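Local coordinates for protein Two-component system sensor histidine kinase (Bacteroides thetaiotaomicron, PDB 3OTT) that probably acts as a membrane-bound sensor histidine kinase that autophosphorylates on histidine in phosphorelay signalling, its extracellular propeller domains apparently sensing saccharides, at residues 27-30 with 34-37; 284-287 with 291-294. One frame throughout, in Å; residues are numbered along the deposited sequence.

Contacts 1 and 2 are the same piece of architecture in two neighbouring blades of one beta-propeller: each is the turn end of an antiparallel hairpin, strands 24-29 and 35-39 in contact 1, strands 281-286 and 292-296 in contact 2. Both are largely buried, and their centres lie about 10 Å apart. The two pack on each other, Phe27 CB lying 3.6 Å from Phe285 CD2. In each, an aspartate holds a tryptophan indole N-H, and the oxygen that accepts it has a further partner: the charged Arg660 in contact 1, and in contact 2 the neutral amide of Asn291, from the hairpin itself.

Contact 1: residues 27-30 with 34-37; sequences FLQD and LIWI
Asp30 and Trp36 meet across the turn end of a propeller-blade hairpin, joined by a hydrogen bond from indole NE1 to carboxylate OD2 (2.6 Å, 172° at the hydrogen). Followed outward, the aspartate side chain begins with Asp30 CB, 4.0 Å from Trp36 NE1. Its CG sits between the backbone N and the carbonyl carbon (chi1 56°), a setting that turns the carboxylate back across the turn. From there OD1 receives the backbone N-H of Leu34 from above the carboxylate plane and also that of Glu32, within the turn. Asp30 OD2 accepts the indole N-H on its anti side, somewhat out of the carboxylate plane, lies 3.3 Å from Leu34 CB, and forms a salt bridge with Arg660. The indole edge is aimed squarely at this oxygen, which lies nearly in the ring plane, while carboxylate and ring planes are 66° apart.

Further along the strands from the turn, the hydrogen-bonded pair Leu28 and Trp36 joins them, with Trp36 N 2.9 Å from Leu28 O, and nearer the turn Asp30 N bonds to Leu34 O. On the face bearing Phe27, Gln29, Ile35 and Ile37, the Phe27 ring brings CD2 to within 4.3 Å of Ile35 CG2, which approaches at the ring edge. The extended Gln29 chain passes Ile35 CD1, with CG 4.0 Å from that methyl, and its OE1 accepts from the backbone N of Gln288 in the neighbouring blade.

Without the carboxylate, as with an alanine here, the indole N-H and the Leu34 amide are likely to lose their acceptor and Arg660 its charge partner. With backbone amides, an indole and a guanidinium all converging on it, this buried carboxylate is likely to be stabilised as the anion, tying the turn to Trp36.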
ATOM      1  N   PHE B  27     -14.336 -23.418  -2.111  1.00 18.65           N
ATOM      2  CA  PHE B  27     -14.484 -22.444  -3.196  1.00 18.37           C
ATOM      3  C   PHE B  27     -13.167 -21.743  -3.300  1.00 18.79           C
ATOM      4  O   PHE B  27     -12.520 -21.512  -2.272  1.00 19.95           O
ATOM      5  CB  PHE B  27     -15.518 -21.345  -2.917  1.00 16.06           C
ATOM      6  CG  PHE B  27     -16.899 -21.841  -2.677  1.00 16.58           C
ATOM      7  CD1 PHE B  27     -17.308 -22.204  -1.397  1.00 14.81           C
ATOM      8  CD2 PHE B  27     -17.795 -21.962  -3.724  1.00 13.14           C
ATOM      9  CE1 PHE B  27     -18.596 -22.644  -1.160  1.00 16.31           C
ATOM     10  CE2 PHE B  27     -19.066 -22.446  -3.489  1.00 14.39           C
ATOM     11  CZ  PHE B  27     -19.487 -22.766  -2.234  1.00 13.45           C
ATOM     12  N   LEU B  28     -12.785 -21.373  -4.526  1.00 18.73           N
ATOM     13  CA  LEU B  28     -11.638 -20.497  -4.782  1.00 18.47           C
ATOM     14  C   LEU B  28     -12.090 -19.488  -5.776  1.00 18.69           C
ATOM     15  O   LEU B  28     -13.003 -19.732  -6.529  1.00 19.20           O
ATOM     16  CB  LEU B  28     -10.488 -21.303  -5.374  1.00 19.15           C
ATOM     17  CG  LEU B  28      -9.983 -22.369  -4.420  1.00 20.43           C
ATOM     18  CD1 LEU B  28      -9.091 -23.391  -5.133  1.00 22.02           C
ATOM     19  CD2 LEU B  28      -9.253 -21.677  -3.239  1.00 24.22           C
ATOM     20  N   GLN B  29     -11.449 -18.339  -5.791  1.00 19.39           N
ATOM     21  CA  GLN B  29     -11.747 -17.324  -6.774  1.00 18.95           C
ATOM     22  C   GLN B  29     -10.412 -16.866  -7.354  1.00 19.25           C
ATOM     23  O   GLN B  29      -9.554 -16.388  -6.598  1.00 19.11           O
ATOM     24  CB  GLN B  29     -12.422 -16.152  -6.111  1.00 18.36           C
ATOM     25  CG  GLN B  29     -12.950 -15.182  -7.128  1.00 19.85           C
ATOM     26  CD  GLN B  29     -13.762 -14.039  -6.515  1.00 20.10           C
ATOM     27  OE1 GLN B  29     -13.511 -13.623  -5.378  1.00 21.93           O
ATOM     28  NE2 GLN B  29     -14.718 -13.514  -7.289  1.00 15.97           N
ATOM     29  N   ASP B  30     -10.215 -17.051  -8.669  1.00 18.94           N
ATOM     30  CA  ASP B  30      -8.949 -16.653  -9.306  1.00 18.75           C
ATOM     31  C   ASP B  30      -8.845 -15.129  -9.397  1.00 19.36           C
ATOM     32  O   ASP B  30      -9.813 -14.419  -9.086  1.00 19.55           O
ATOM     33  CB  ASP B  30      -8.711 -17.349 -10.663  1.00 18.83           C
ATOM     34  CG  ASP B  30      -9.889 -17.137 -11.699  1.00 19.97           C
ATOM     35  OD1 ASP B  30     -10.256 -15.984 -12.008  1.00 22.92           O
ATOM     36  OD2 ASP B  30     -10.364 -18.131 -12.302  1.00 19.40           O
ATOM     37  N   LEU B  34     -13.259 -15.433 -11.498  1.00 15.65           N
ATOM     38  CA  LEU B  34     -14.085 -16.655 -11.689  1.00 15.74           C
ATOM     39  C   LEU B  34     -14.149 -17.544 -10.437  1.00 15.07           C
ATOM     40  O   LEU B  34     -13.126 -17.845  -9.807  1.00 15.26           O
ATOM     41  CB  LEU B  34     -13.534 -17.513 -12.844  1.00 15.51           C
ATOM     42  CG  LEU B  34     -14.455 -18.218 -13.900  1.00 21.79           C
ATOM     43  CD1 LEU B  34     -13.672 -19.205 -14.867  1.00 24.16           C
ATOM     44  CD2 LEU B  34     -15.457 -19.043 -13.323  1.00 25.15           C
ATOM     45  N   ILE B  35     -15.336 -18.023 -10.098  1.00 14.85           N
ATOM     46  CA  ILE B  35     -15.479 -18.960  -8.989  1.00 14.21           C
ATOM     47  C   ILE B  35     -15.257 -20.418  -9.384  1.00 14.52           C
ATOM     48  O   ILE B  35     -15.841 -20.903 -10.359  1.00 15.96           O
ATOM     49  CB  ILE B  35     -16.869 -18.807  -8.413  1.00 13.85           C
ATOM     50  CG1 ILE B  35     -17.014 -17.378  -7.864  1.00 15.01           C
ATOM     51  CG2 ILE B  35     -17.111 -19.864  -7.383  1.00 12.00           C
ATOM     52  CD1 ILE B  35     -16.314 -17.185  -6.559  1.00 10.50           C
ATOM     53  N   TRP B  36     -14.439 -21.104  -8.608  1.00 13.73           N
ATOM     54  CA  TRP B  36     -14.151 -22.517  -8.740  1.00 12.51           C
ATOM     55  C   TRP B  36     -14.680 -23.247  -7.513  1.00 13.46           C
ATOM     56  O   TRP B  36     -14.595 -22.723  -6.390  1.00 13.00           O
ATOM     57  CB  TRP B  36     -12.628 -22.739  -8.843  1.00 11.65           C
ATOM     58  CG  TRP B  36     -12.037 -22.038 -10.051  1.00 12.73           C
ATOM     59  CD1 TRP B  36     -11.600 -20.719 -10.115  1.00 13.27           C
ATOM     60  CD2 TRP B  36     -11.810 -22.585 -11.340  1.00 12.30           C
ATOM     61  NE1 TRP B  36     -11.139 -20.434 -11.354  1.00 12.09           N
ATOM     62  CE2 TRP B  36     -11.241 -21.565 -12.132  1.00 14.89           C
ATOM     63  CE3 TRP B  36     -12.002 -23.849 -11.908  1.00 15.65           C
ATOM     64  CZ2 TRP B  36     -10.907 -21.760 -13.468  1.00 11.32           C
ATOM     65  CZ3 TRP B  36     -11.661 -24.047 -13.240  1.00 14.21           C
ATOM     66  CH2 TRP B  36     -11.139 -22.998 -14.008  1.00 13.41           C
ATOM     67  N   ILE B  37     -15.152 -24.489  -7.715  1.00 13.80           N
ATOM     68  CA  ILE B  37     -15.911 -25.256  -6.733  1.00 14.03           C
ATOM     69  C   ILE B  37     -15.314 -26.663  -6.608  1.00 14.80           C
ATOM     70  O   ILE B  37     -15.243 -27.388  -7.586  1.00 16.30           O
ATOM     71  CB  ILE B  37     -17.444 -25.349  -7.200  1.00 14.65           C
ATOM     72  CG1 ILE B  37     -18.037 -23.965  -7.478  1.00 13.07           C
ATOM     73  CG2 ILE B  37     -18.327 -26.161  -6.243  1.00 14.13           C
ATOM     74  CD1 ILE B  37     -19.374 -23.974  -8.383  1.00 12.55           C
TER

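Contact 2: residues 284-287 with 291-294; sequences IFAD and NIWL
Residues 284-287 and 291-294 form the turn end of an antiparallel beta hairpin in a propeller blade, within one of the two-component regulator propeller repeats. The blade has four strands; 281-286 is the inner edge strand and 13-15 the outer one, so that the blade joins the start of the chain to the last strands of the first propeller, the usual closure of a beta-propeller. Phe285 and Trp293 form the hydrogen-bonded pair between these two segments, with Phe285 N 2.9 Å from Trp293 O and the reverse bond from Trp293 N to Phe285 O.

Their side chains run side by side in the same direction. With its CG anti to the backbone N (chi1 170°), the Phe285 ring brings CD2 to 3.7 Å from Trp293 CD1, the two ring planes meeting at 45°. On the other face of the hairpin the side chains meeting across it are aliphatic. Ile284 lies alongside both Ile292 and Leu294, its CG1 3.7 Å from Leu294 CD2 and its CG2 3.8 Å from Ile292 CG2, while the Ala286 methyl meets Ile292 CD1. Beyond this pair of strands, Ile284 also touches Ser236 and Ala238 of strand 232-239, and Tyr683 meets the Trp293 ring edge-to-face.

At the turn, Asp287 N bonds to Asn291 O, and Asp287 OD1 receives Asn291 N in a weak, bent bond as well as the N-H of Glu289. The Asn291 amide is shared: OD1 accepts from Tyr305 N, and ND2 reaches Ser684 OG as well as the aspartate. Two donors grip Asp287 OD2: Asn291 ND2 at 2.9 Å on its syn lone pair, and Trp293 NE1, also at 2.9 Å, from above the carboxylate plane with the oxygen almost in the indole plane.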
ATOM      1  N   ILE B 284     -17.673 -21.999   3.887  1.00 14.35           N
ATOM      2  CA  ILE B 284     -18.253 -20.705   3.667  1.00 13.08           C
ATOM      3  C   ILE B 284     -17.137 -19.882   3.109  1.00 15.48           C
ATOM      4  O   ILE B 284     -16.015 -19.823   3.660  1.00 15.19           O
ATOM      5  CB  ILE B 284     -18.772 -20.027   5.016  1.00 14.74           C
ATOM      6  CG1 ILE B 284     -19.771 -20.922   5.781  1.00 12.47           C
ATOM      7  CG2 ILE B 284     -19.395 -18.649   4.772  1.00  8.59           C
ATOM      8  CD1 ILE B 284     -20.174 -20.320   7.196  1.00 17.89           C
ATOM      9  N   PHE B 285     -17.443 -19.177   2.027  1.00 16.02           N
ATOM     10  CA  PHE B 285     -16.433 -18.383   1.412  1.00 15.59           C
ATOM     11  C   PHE B 285     -17.008 -17.049   1.083  1.00 16.58           C
ATOM     12  O   PHE B 285     -18.075 -16.968   0.455  1.00 17.21           O
ATOM     13  CB  PHE B 285     -16.024 -19.091   0.127  1.00 15.16           C
ATOM     14  CG  PHE B 285     -15.159 -18.289  -0.757  1.00 14.44           C
ATOM     15  CD1 PHE B 285     -13.836 -18.014  -0.384  1.00 18.81           C
ATOM     16  CD2 PHE B 285     -15.634 -17.836  -2.001  1.00 16.52           C
ATOM     17  CE1 PHE B 285     -12.980 -17.284  -1.223  1.00 21.12           C
ATOM     18  CE2 PHE B 285     -14.777 -17.135  -2.885  1.00 18.59           C
ATOM     19  CZ  PHE B 285     -13.444 -16.848  -2.485  1.00 18.85           C
ATOM     20  N   ALA B 286     -16.287 -16.002   1.458  1.00 17.47           N
ATOM     21  CA  ALA B 286     -16.664 -14.634   1.128  1.00 19.80           C
ATOM     22  C   ALA B 286     -15.857 -14.191  -0.088  1.00 20.03           C
ATOM     23  O   ALA B 286     -14.635 -14.237  -0.025  1.00 21.93           O
ATOM     24  CB  ALA B 286     -16.410 -13.657   2.386  1.00 18.96           C
ATOM     25  N   ASP B 287     -16.502 -13.787  -1.187  1.00 20.60           N
ATOM     26  CA  ASP B 287     -15.747 -13.530  -2.405  1.00 21.84           C
ATOM     27  C   ASP B 287     -15.305 -12.087  -2.378  1.00 22.97           C
ATOM     28  O   ASP B 287     -15.667 -11.361  -1.465  1.00 22.94           O
ATOM     29  CB  ASP B 287     -16.540 -13.864  -3.698  1.00 22.11           C
ATOM     30  CG  ASP B 287     -17.796 -13.006  -3.902  1.00 24.30           C
ATOM     31  OD1 ASP B 287     -17.935 -11.945  -3.231  1.00 23.79           O
ATOM     32  OD2 ASP B 287     -18.664 -13.381  -4.765  1.00 24.69           O
ATOM     33  N   ASN B 291     -19.956 -11.307  -1.560  1.00 20.24           N
ATOM     34  CA  ASN B 291     -21.033 -12.317  -1.609  1.00 19.05           C
ATOM     35  C   ASN B 291     -20.547 -13.484  -0.748  1.00 17.09           C
ATOM     36  O   ASN B 291     -19.352 -13.777  -0.748  1.00 17.94           O
ATOM     37  CB  ASN B 291     -21.286 -12.812  -3.038  1.00 18.37           C
ATOM     38  CG  ASN B 291     -21.621 -11.688  -3.992  1.00 20.19           C
ATOM     39  OD1 ASN B 291     -22.470 -10.857  -3.702  1.00 23.75           O
ATOM     40  ND2 ASN B 291     -20.920 -11.631  -5.108  1.00 19.02           N
ATOM     41  N   ILE B 292     -21.457 -14.149  -0.048  1.00 15.67           N
ATOM     42  CA  ILE B 292     -21.171 -15.337   0.768  1.00 12.76           C
ATOM     43  C   ILE B 292     -21.625 -16.590   0.018  1.00 12.68           C
ATOM     44  O   ILE B 292     -22.803 -16.736  -0.285  1.00 12.95           O
ATOM     45  CB  ILE B 292     -22.038 -15.272   2.007  1.00 12.25           C
ATOM     46  CG1 ILE B 292     -21.735 -13.988   2.807  1.00 13.41           C
ATOM     47  CG2 ILE B 292     -21.918 -16.516   2.846  1.00  9.97           C
ATOM     48  CD1 ILE B 292     -20.227 -13.724   3.080  1.00 12.90           C
ATOM     49  N   TRP B 293     -20.700 -17.514  -0.186  1.00 11.02           N
ATOM     50  CA  TRP B 293     -20.929 -18.761  -0.860  1.00 10.85           C
ATOM     51  C   TRP B 293     -20.978 -19.821   0.236  1.00 10.27           C
ATOM     52  O   TRP B 293     -20.040 -19.924   1.013  1.00 11.56           O
ATOM     53  CB  TRP B 293     -19.739 -19.061  -1.859  1.00  8.81           C
ATOM     54  CG  TRP B 293     -19.653 -18.012  -2.947  1.00 10.40           C
ATOM     55  CD1 TRP B 293     -19.120 -16.755  -2.858  1.00  8.85           C
ATOM     56  CD2 TRP B 293     -20.243 -18.106  -4.257  1.00  9.29           C
ATOM     57  NE1 TRP B 293     -19.313 -16.071  -4.029  1.00  9.49           N
ATOM     58  CE2 TRP B 293     -20.005 -16.881  -4.906  1.00 10.10           C
ATOM     59  CE3 TRP B 293     -20.925 -19.124  -4.940  1.00  9.24           C
ATOM     60  CZ2 TRP B 293     -20.390 -16.655  -6.238  1.00 10.44           C
ATOM     61  CZ3 TRP B 293     -21.353 -18.898  -6.244  1.00  9.84           C
ATOM     62  CH2 TRP B 293     -21.066 -17.681  -6.891  1.00 12.81           C
ATOM     63  N   LEU B 294     -22.038 -20.618   0.277  1.00 10.92           N
ATOM     64  CA  LEU B 294     -22.160 -21.734   1.254  1.00 12.25           C
ATOM     65  C   LEU B 294     -22.216 -23.035   0.500  1.00 12.58           C
ATOM     66  O   LEU B 294     -23.112 -23.257  -0.336  1.00 12.15           O
ATOM     67  CB  LEU B 294     -23.436 -21.627   2.125  1.00 13.08           C
ATOM     68  CG  LEU B 294     -23.709 -20.211   2.633  1.00 16.19           C
ATOM     69  CD1 LEU B 294     -25.200 -20.039   2.997  1.00 19.71           C
ATOM     70  CD2 LEU B 294     -22.819 -20.005   3.881  1.00 19.00           C
TER